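Local coordinates for flagellar basal body protein (Helicobacter pylori, PDB 5NPY), which probably serves as a building block of the flagellar hook, the curved joint that couples the rotary motor to the filament, at residues S305-A313 with I345-K353. Sequence-based numbering, arbitrary orientation.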
loop_
_atom_site.group_PDB
_atom_site.type_symbol
_atom_site.label_atom_id
_atom_site.label_comp_id
_atom_site.label_asym_id
_atom_site.label_seq_id
_atom_site.Cartn_x
_atom_site.Cartn_y
_atom_site.Cartn_z
ATOM N N SER A 305 24.930 -9.421 20.009
ATOM C CA SER A 305 24.733 -8.254 19.151
ATOM C C SER A 305 24.992 -6.954 19.910
ATOM O O SER A 305 24.047 -6.220 20.229
ATOM C CB SER A 305 23.327 -8.252 18.559
ATOM O OG SER A 305 23.150 -7.124 17.715
ATOM N N PRO A 306 26.250 -6.612 20.176
ATOM C CA PRO A 306 26.549 -5.344 20.869
ATOM C C PRO A 306 26.691 -4.199 19.881
ATOM O O PRO A 306 26.712 -4.416 18.661
ATOM C CB PRO A 306 27.888 -5.639 21.559
ATOM C CG PRO A 306 28.585 -6.558 20.560
ATOM C CD PRO A 306 27.479 -7.382 19.896
ATOM N N PRO A 307 26.793 -2.963 20.368
ATOM C CA PRO A 307 27.171 -1.858 19.478
ATOM C C PRO A 307 28.517 -2.145 18.838
ATOM O O PRO A 307 29.409 -2.721 19.458
ATOM C CB PRO A 307 27.238 -0.647 20.414
ATOM C CG PRO A 307 26.334 -1.005 21.576
ATOM C CD PRO A 307 26.421 -2.507 21.721
ATOM N N LEU A 308 28.652 -1.763 17.577
ATOM C CA LEU A 308 29.847 -2.057 16.810
ATOM C C LEU A 308 30.690 -0.798 16.649
ATOM O O LEU A 308 30.170 0.322 16.644
ATOM C CB LEU A 308 29.487 -2.650 15.435
ATOM C CG LEU A 308 28.635 -3.923 15.484
ATOM C CD1 LEU A 308 28.431 -4.450 14.100
ATOM C CD2 LEU A 308 29.259 -5.004 16.382
ATOM N N LEU A 309 32.000 -0.997 16.524
ATOM C CA LEU A 309 32.943 0.094 16.349
ATOM C C LEU A 309 33.807 -0.172 15.133
ATOM O O LEU A 309 33.956 -1.316 14.691
ATOM C CB LEU A 309 33.875 0.272 17.564
ATOM C CG LEU A 309 33.269 0.130 18.954
ATOM C CD1 LEU A 309 34.383 0.056 19.972
ATOM C CD2 LEU A 309 32.377 1.321 19.229
ATOM N N LEU A 310 34.386 0.912 14.617
ATOM C CA LEU A 310 35.506 0.861 13.690
ATOM C C LEU A 310 36.814 0.936 14.472
ATOM O O LEU A 310 36.887 1.532 15.553
ATOM C CB LEU A 310 35.433 2.005 12.676
ATOM C CG LEU A 310 34.187 2.046 11.792
ATOM C CD1 LEU A 310 34.248 3.267 10.876
ATOM C CD2 LEU A 310 34.029 0.769 10.971
ATOM N N GLU A 311 37.858 0.331 13.912
ATOM C CA GLU A 311 39.118 0.200 14.626
ATOM C C GLU A 311 40.278 0.333 13.654
ATOM O O GLU A 311 40.337 -0.388 12.654
ATOM C CB GLU A 311 39.174 -1.149 15.345
ATOM C CG GLU A 311 40.544 -1.546 15.833
ATOM C CD GLU A 311 40.625 -3.019 16.163
ATOM O OE1 GLU A 311 40.427 -3.847 15.239
ATOM O OE2 GLU A 311 40.860 -3.342 17.349
ATOM N N ILE A 312 41.196 1.246 13.948
ATOM C CA ILE A 312 42.421 1.402 13.175
ATOM C C ILE A 312 43.519 0.659 13.920
ATOM O O ILE A 312 43.886 1.030 15.039
ATOM C CB ILE A 312 42.779 2.875 12.963
ATOM C CG1 ILE A 312 41.560 3.635 12.449
ATOM C CG2 ILE A 312 43.929 3.011 11.957
ATOM C CD1 ILE A 312 41.826 5.105 12.239
ATOM N N ALA A 313 44.033 -0.403 13.305
ATOM C CA ALA A 313 44.937 -1.332 13.964
ATOM C C ALA A 313 46.200 -1.516 13.136
ATOM O O ALA A 313 46.169 -1.488 11.901
ATOM C CB ALA A 313 44.265 -2.695 14.189
ATOM N N ILE A 345 48.012 -2.389 20.193
ATOM C CA ILE A 345 47.437 -1.064 20.422
ATOM C C ILE A 345 46.633 -0.632 19.203
ATOM O O ILE A 345 47.104 -0.735 18.060
ATOM C CB ILE A 345 48.541 -0.038 20.747
ATOM C CG1 ILE A 345 49.480 -0.599 21.811
ATOM C CG2 ILE A 345 47.932 1.281 21.215
ATOM C CD1 ILE A 345 48.761 -1.093 23.045
ATOM N N SER A 346 45.432 -0.112 19.449
ATOM C CA SER A 346 44.487 0.199 18.389
ATOM C C SER A 346 43.731 1.486 18.706
ATOM O O SER A 346 43.492 1.817 19.872
ATOM C CB SER A 346 43.507 -0.966 18.189
ATOM O OG SER A 346 42.469 -0.936 19.154
ATOM N N ARG A 347 43.349 2.206 17.647
ATOM C CA ARG A 347 42.558 3.432 17.736
ATOM C C ARG A 347 41.137 3.124 17.282
ATOM O O ARG A 347 40.922 2.765 16.120
ATOM C CB ARG A 347 43.179 4.550 16.887
ATOM C CG ARG A 347 42.355 5.825 16.765
ATOM C CD ARG A 347 41.924 6.363 18.118
ATOM N NE ARG A 347 41.506 7.770 18.085
ATOM C CZ ARG A 347 40.540 8.265 18.859
ATOM N NH1 ARG A 347 39.902 7.455 19.689
ATOM N NH2 ARG A 347 40.194 9.548 18.804
ATOM N N ASP A 348 40.175 3.287 18.191
ATOM C CA ASP A 348 38.800 2.834 18.017
ATOM C C ASP A 348 37.822 4.002 17.953
ATOM O O ASP A 348 37.952 4.980 18.701
ATOM C CB ASP A 348 38.382 1.906 19.164
ATOM C CG ASP A 348 39.217 0.647 19.231
ATOM O OD1 ASP A 348 39.924 0.350 18.245
ATOM O OD2 ASP A 348 39.162 -0.048 20.266
ATOM N N SER A 349 36.819 3.871 17.091
ATOM C CA SER A 349 35.804 4.898 16.923
ATOM C C SER A 349 34.751 4.788 18.025
ATOM O O SER A 349 34.767 3.862 18.846
ATOM C CB SER A 349 35.134 4.762 15.563
ATOM O OG SER A 349 34.150 3.745 15.628
ATOM N N VAL A 350 33.810 5.744 18.027
ATOM C CA VAL A 350 32.574 5.641 18.798
ATOM C C VAL A 350 31.689 4.649 18.057
ATOM O O VAL A 350 32.017 4.242 16.937
ATOM C CB VAL A 350 31.871 7.006 18.981
ATOM C CG1 VAL A 350 32.796 8.010 19.689
ATOM C CG2 VAL A 350 31.422 7.553 17.644
ATOM N N ALA A 351 30.575 4.246 18.669
ATOM C CA ALA A 351 29.692 3.274 18.040
ATOM C C ALA A 351 28.967 3.894 16.852
ATOM O O ALA A 351 28.696 5.100 16.814
ATOM C CB ALA A 351 28.682 2.721 19.050
ATOM N N ILE A 352 28.636 3.037 15.890
ATOM C CA ILE A 352 28.183 3.423 14.560
ATOM C C ILE A 352 26.704 3.090 14.427
ATOM O O ILE A 352 26.263 2.023 14.877
ATOM C CB ILE A 352 29.009 2.692 13.479
ATOM C CG1 ILE A 352 30.467 3.126 13.539
ATOM C CG2 ILE A 352 28.442 2.910 12.099
ATOM C CD1 ILE A 352 30.638 4.604 13.800
ATOM N N LYS A 353 25.942 3.994 13.790
ATOM C CA LYS A 353 24.527 3.769 13.523
ATOM C C LYS A 353 24.239 3.934 12.037
ATOM O O LYS A 353 25.007 4.551 11.294
ATOM C CB LYS A 353 23.628 4.728 14.321
ATOM C CG LYS A 353 23.667 4.537 15.829
ATOM C CD LYS A 353 22.651 5.422 16.531
ATOM C CE LYS A 353 22.745 5.259 18.032
ATOM N NZ LYS A 353 22.202 6.439 18.719
HETATM O O HOH W 1 26.554 0.237 16.690
HETATM O O HOH W 2 39.427 -3.436 19.912
#
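Ser349 OG is gripped twice: it accepts a hydrogen bond from Leu310 N at 3.0 Å and donates one to Val350 O at 2.6 Å. Chi1 of 81° sets the hydroxyl between its own backbone N and carbonyl carbon, within range of both partners, so a side chain stands in for the carbonyl that a regular antiparallel pair would offer Leu310 N. Leu310 O is still met by Ser349 N at 2.8 Å, in a nearly straight bond (173° at the hydrogen). At Ile312 and Arg347 the pairing is regular, with both bonds made, Ile312 N lying 2.7 Å from Arg347 O. The two strands run antiparallel and belong to an antiparallel sheet, in which strand 293-298 borders 308-313 on its other edge. Between them the register slips by one residue, with Glu311 opposite Asp348 but Leu309 nearest Ala351, consistent with a beta bulge around Ser349 and Val350; CD2 of Leu309 lies over it, 3.5 Å from Ala351 N. Past Ser349 a longer, more bent bond runs from Ile352 N to Leu308 O, and a water links Leu308 N to Ile352 O. On the face of Glu311 and Asp348 the two carboxylates lie side by side, planes 48° apart, with Glu311 OE2 3.9 Å from Asp348 OD1; that closeness probably raises their proton affinity. Ser346 OG donates to Asp348 OD1 on its syn side, well out of the carboxylate plane, and probably offsets some of that charge; a water donates to Glu311 OE2 and, weakly, to Asp348 OD2. On the opposite face, the bent chain of Arg347 carries its guanidinium off to bond Asn335 O through NH2, while Ile312 packs on Phe322 of strand 320-325.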